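Local structure of mitogen activated protein kinase, putative (4QNY) at residues A[300-303]-A[304-308]; A[285-288]-A[289-293]. The protein probably phosphorylates serine and threonine residues of target proteins as a mitogen-activated protein kinase, using ATP bound together with magnesium. All coordinates share one frame; numbering follows the deposited sequence.

Contact 2 (285-293) comes first along the chain, on helix 282-291, and contact 1 (300-308) follows on the next and much shorter helix, 302-306; their centres lie about 11 Å apart. Both belong to the helical lobe of the protein kinase domain, about 19 Å from the centre of the chain and on the same side of it. The helices touch where Leu287 and Met291 meet Ala305. Residues flanking the short helix add bonds: His308 NE2 reaches Asp286 OD2 at 2.6 Å, a probable hydrogen bond, and Ile300 N pairs with His290 O. After helix 282-291 the chain thus returns, and the short helix with its flanks rests on it, helix 206-219 touching both contacts.

Contact 1 of 2, residues A[300-303]-A[304-308]; sequences ITVL and QAMRH
Thr301 and Gln304 hold each other at the start of helix 302-306. Thr301 OG1 sits between its own backbone N and carbonyl carbon (chi1 63°), where it can turn back and accept from Gln304 N at 3.3 Å. In return the Gln304 side chain brings OE1 to Thr301 N at 3.2 Å; the bond is nearly straight at hydrogen (168°), although the donor is tilted from the amide plane. Thr301 suits the N-cap because its hydroxyl is near enough to accept from a backbone N of the first turn, and Gln304 is long enough to reach back to Thr301 N. Ile300 and Gln304 run alongside each other in opposite senses, Ile300 CG1 3.6 Å from Gln304 CB. Ile300 CD1 reaches Ala305 CA at 3.7 Å, where small Ala305 lets it come close to the backbone. On another side, Met306 bends at chi3 and brings CE to Leu303 CD2 at 3.8 Å and to Val302 CG1 at 4.1 Å; its flexible thioether suits this curled path. Leu303 O lies over one face of the Arg307 guanidinium, off toward its rim. Helix 124-143 lies against Val302, Leu303, Ala305 and Met306. The reciprocal bonds of Thr301 and Gln304 are a capping box, a motif typical of helix N-termini.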
loop_
_atom_site.group_PDB
_atom_site.type_symbol
_atom_site.label_atom_id
_atom_site.label_comp_id
_atom_site.label_asym_id
_atom_site.label_seq_id
_atom_site.Cartn_x
_atom_site.Cartn_y
_atom_site.Cartn_z
ATOM N N ILE A 300 9.933 8.115 13.388
ATOM C CA ILE A 300 8.696 8.705 13.882
ATOM C C ILE A 300 7.540 7.711 13.751
ATOM O O ILE A 300 7.481 6.928 12.802
ATOM C CB ILE A 300 8.364 10.028 13.137
ATOM C CG1 ILE A 300 7.364 10.867 13.934
ATOM C CG2 ILE A 300 7.864 9.762 11.721
ATOM C CD1 ILE A 300 7.174 12.266 13.385
ATOM N N THR A 301 6.642 7.721 14.730
ATOM C CA THR A 301 5.483 6.838 14.703
ATOM C C THR A 301 4.322 7.534 14.008
ATOM O O THR A 301 4.396 8.725 13.710
ATOM C CB THR A 301 5.056 6.411 16.119
ATOM O OG1 THR A 301 4.659 7.565 16.871
ATOM C CG2 THR A 301 6.203 5.714 16.835
ATOM N N VAL A 302 3.254 6.787 13.746
ATOM C CA VAL A 302 2.083 7.343 13.077
ATOM C C VAL A 302 1.421 8.420 13.935
ATOM O O VAL A 302 1.062 9.487 13.436
ATOM C CB VAL A 302 1.053 6.249 12.744
ATOM C CG1 VAL A 302 -0.196 6.862 12.134
ATOM C CG2 VAL A 302 1.663 5.222 11.799
ATOM N N LEU A 303 1.274 8.137 15.226
ATOM C CA LEU A 303 0.701 9.097 16.166
ATOM C C LEU A 303 1.514 10.386 16.214
ATOM O O LEU A 303 0.959 11.482 16.128
ATOM C CB LEU A 303 0.608 8.487 17.567
ATOM C CG LEU A 303 -0.534 7.502 17.814
ATOM C CD1 LEU A 303 -0.272 6.687 19.071
ATOM C CD2 LEU A 303 -1.857 8.243 17.924
ATOM N N GLN A 304 2.830 10.249 16.348
ATOM C CA GLN A 304 3.720 11.403 16.399
ATOM C C GLN A 304 3.706 12.184 15.088
ATOM O O GLN A 304 3.776 13.413 15.086
ATOM C CB GLN A 304 5.147 10.960 16.727
ATOM C CG GLN A 304 5.336 10.429 18.138
ATOM C CD GLN A 304 6.698 9.792 18.334
ATOM O OE1 GLN A 304 7.373 9.438 17.369
ATOM N NE2 GLN A 304 7.110 9.643 19.589
ATOM N N ALA A 305 3.614 11.465 13.974
ATOM C CA ALA A 305 3.591 12.093 12.658
ATOM C C ALA A 305 2.317 12.907 12.460
ATOM O O ALA A 305 2.337 13.967 11.834
ATOM C CB ALA A 305 3.725 11.043 11.566
ATOM N N MET A 306 1.209 12.409 12.999
ATOM C CA MET A 306 -0.062 13.118 12.919
ATOM C C MET A 306 -0.053 14.375 13.782
ATOM O O MET A 306 -0.790 15.323 13.515
ATOM C CB MET A 306 -1.219 12.209 13.338
ATOM C CG MET A 306 -1.513 11.082 12.363
ATOM S SD MET A 306 -2.990 10.148 12.812
ATOM C CE MET A 306 -2.501 9.469 14.395
ATOM N N ARG A 307 0.786 14.378 14.816
ATOM C CA ARG A 307 0.881 15.516 15.727
ATOM C C ARG A 307 2.033 16.444 15.355
ATOM O O ARG A 307 2.285 17.438 16.035
ATOM C CB ARG A 307 1.045 15.037 17.173
ATOM C CG ARG A 307 -0.081 14.146 17.672
ATOM C CD ARG A 307 -0.094 14.072 19.191
ATOM N NE ARG A 307 -0.202 12.700 19.679
ATOM C CZ ARG A 307 0.814 12.006 20.182
ATOM N NH1 ARG A 307 2.018 12.556 20.268
ATOM N NH2 ARG A 307 0.627 10.763 20.603
ATOM N N HIS A 308 2.731 16.110 14.276
ATOM C CA HIS A 308 3.846 16.919 13.796
ATOM C C HIS A 308 3.360 18.296 13.338
ATOM O O HIS A 308 2.281 18.412 12.755
ATOM C CB HIS A 308 4.567 16.198 12.655
ATOM C CG HIS A 308 5.884 16.807 12.287
ATOM N ND1 HIS A 308 6.007 17.795 11.334
ATOM C CD2 HIS A 308 7.135 16.568 12.745
ATOM C CE1 HIS A 308 7.278 18.139 11.222
ATOM N NE2 HIS A 308 7.983 17.409 12.067
#

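Contact 2 of 2, residues A[285-288]-A[289-293]; sequences LDLL and RHMLV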
loop_
_atom_site.group_PDB
_atom_site.type_symbol
_atom_site.label_atom_id
_atom_site.label_comp_id
_atom_site.label_asym_id
_atom_site.label_seq_id
_atom_site.Cartn_x
_atom_site.Cartn_y
_atom_site.Cartn_z
ATOM N N LEU A 285 10.521 19.200 5.731
ATOM C CA LEU A 285 11.803 18.517 5.623
ATOM C C LEU A 285 12.171 17.791 6.910
ATOM O O LEU A 285 12.953 16.841 6.890
ATOM C CB LEU A 285 12.902 19.509 5.240
ATOM C CG LEU A 285 12.776 20.083 3.827
ATOM C CD1 LEU A 285 13.966 20.968 3.489
ATOM C CD2 LEU A 285 12.624 18.960 2.809
ATOM N N ASP A 286 11.606 18.232 8.029
ATOM C CA ASP A 286 11.836 17.546 9.293
ATOM C C ASP A 286 11.003 16.276 9.381
ATOM O O ASP A 286 11.494 15.231 9.811
ATOM C CB ASP A 286 11.518 18.453 10.478
ATOM C CG ASP A 286 11.625 17.724 11.801
ATOM O OD1 ASP A 286 12.758 17.391 12.200
ATOM O OD2 ASP A 286 10.578 17.476 12.436
ATOM N N LEU A 287 9.738 16.376 8.983
ATOM C CA LEU A 287 8.847 15.221 8.965
ATOM C C LEU A 287 9.381 14.161 8.010
ATOM O O LEU A 287 9.325 12.968 8.297
ATOM C CB LEU A 287 7.431 15.634 8.563
ATOM C CG LEU A 287 6.390 14.511 8.538
ATOM C CD1 LEU A 287 6.233 13.893 9.919
ATOM C CD2 LEU A 287 5.056 15.021 8.019
ATOM N N LEU A 288 9.905 14.615 6.876
ATOM C CA LEU A 288 10.507 13.728 5.889
ATOM C C LEU A 288 11.744 13.038 6.455
ATOM O O LEU A 288 11.931 11.833 6.281
ATOM C CB LEU A 288 10.868 14.510 4.624
ATOM C CG LEU A 288 11.484 13.719 3.470
ATOM C CD1 LEU A 288 10.529 12.635 3.008
ATOM C CD2 LEU A 288 11.848 14.642 2.318
ATOM N N ARG A 289 12.584 13.814 7.134
ATOM C CA ARG A 289 13.795 13.293 7.760
ATOM C C ARG A 289 13.478 12.234 8.810
ATOM O O ARG A 289 14.120 11.183 8.862
ATOM C CB ARG A 289 14.591 14.433 8.399
ATOM C CG ARG A 289 15.727 13.975 9.299
ATOM C CD ARG A 289 16.004 14.995 10.395
ATOM N NE ARG A 289 14.849 15.173 11.271
ATOM C CZ ARG A 289 14.606 14.431 12.348
ATOM N NH1 ARG A 289 15.439 13.457 12.687
ATOM N NH2 ARG A 289 13.530 14.664 13.088
ATOM N N HIS A 290 12.483 12.517 9.643
ATOM C CA HIS A 290 12.138 11.636 10.751
ATOM C C HIS A 290 11.400 10.385 10.270
ATOM O O HIS A 290 11.511 9.319 10.875
ATOM C CB HIS A 290 11.292 12.389 11.780
ATOM C CG HIS A 290 11.428 11.864 13.175
ATOM N ND1 HIS A 290 10.973 12.553 14.277
ATOM C CD2 HIS A 290 11.974 10.717 13.646
ATOM C CE1 HIS A 290 11.228 11.853 15.369
ATOM N NE2 HIS A 290 11.834 10.734 15.013
ATOM N N MET A 291 10.649 10.520 9.181
ATOM C CA MET A 291 9.954 9.383 8.583
ATOM C C MET A 291 10.937 8.410 7.943
ATOM O O MET A 291 10.654 7.220 7.820
ATOM C CB MET A 291 8.941 9.851 7.535
ATOM C CG MET A 291 7.599 10.285 8.099
ATOM S SD MET A 291 6.463 10.823 6.806
ATOM C CE MET A 291 4.968 11.086 7.754
ATOM N N LEU A 292 12.089 8.925 7.530
ATOM C CA LEU A 292 13.078 8.111 6.836
ATOM C C LEU A 292 14.314 7.867 7.695
ATOM O O LEU A 292 15.445 7.976 7.221
ATOM C CB LEU A 292 13.471 8.767 5.510
ATOM C CG LEU A 292 12.348 8.865 4.471
ATOM C CD1 LEU A 292 12.810 9.624 3.235
ATOM C CD2 LEU A 292 11.846 7.480 4.092
ATOM N N VAL A 293 14.090 7.535 8.962
ATOM C CA VAL A 293 15.176 7.179 9.866
ATOM C C VAL A 293 15.475 5.689 9.745
ATOM O O VAL A 293 14.557 4.867 9.726
ATOM C CB VAL A 293 14.837 7.532 11.330
ATOM C CG1 VAL A 293 15.885 6.966 12.280
ATOM C CG2 VAL A 293 14.722 9.036 11.497
#
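The Arg289 guanidinium meets the Asp286 carboxylate at its edge, side-on and slightly off the guanidinium plane, with NE and NH2 both directed to the single oxygen OD1. Arg289 NH2 is 3.0 Å and Arg289 NE 3.2 Å from Asp286 OD1, and both nitrogens approach from the same face of the carboxylate, well above its plane. The two flat groups are turned 29° against each other. The turn at chi3 (62°) lays the Arg289 chain alongside Asp286, both pointing the same way, so that NE and NH2 face OD1. Asp286 suits this place because its second oxygen, OD2, has His308 as partner: one short carboxylate thus serves a salt bridge within the helix and a bond to the segment after helix 302-306. These pairs sit on the last turns of helix 282-291, in the helical lobe of the kinase fold, where backbone bonds such as His290 N to Asp286 O (2.9 Å) repeat at i to i+4. The buried side is apolar. Met291 sends CE over the branch point of Leu287, 3.8 Å from both Leu287 CG and CD1, a reach that suits its slim, unbranched chain; Met291 also touches Val209 and Ile212 of helix 206-219. Leu288 and Leu292 meet through their methyls, CD1 to CD1 3.8 Å, with Trp273 touching both. At Leu292 the chain leaves helical geometry, and its N makes a weak bond to Leu288 O.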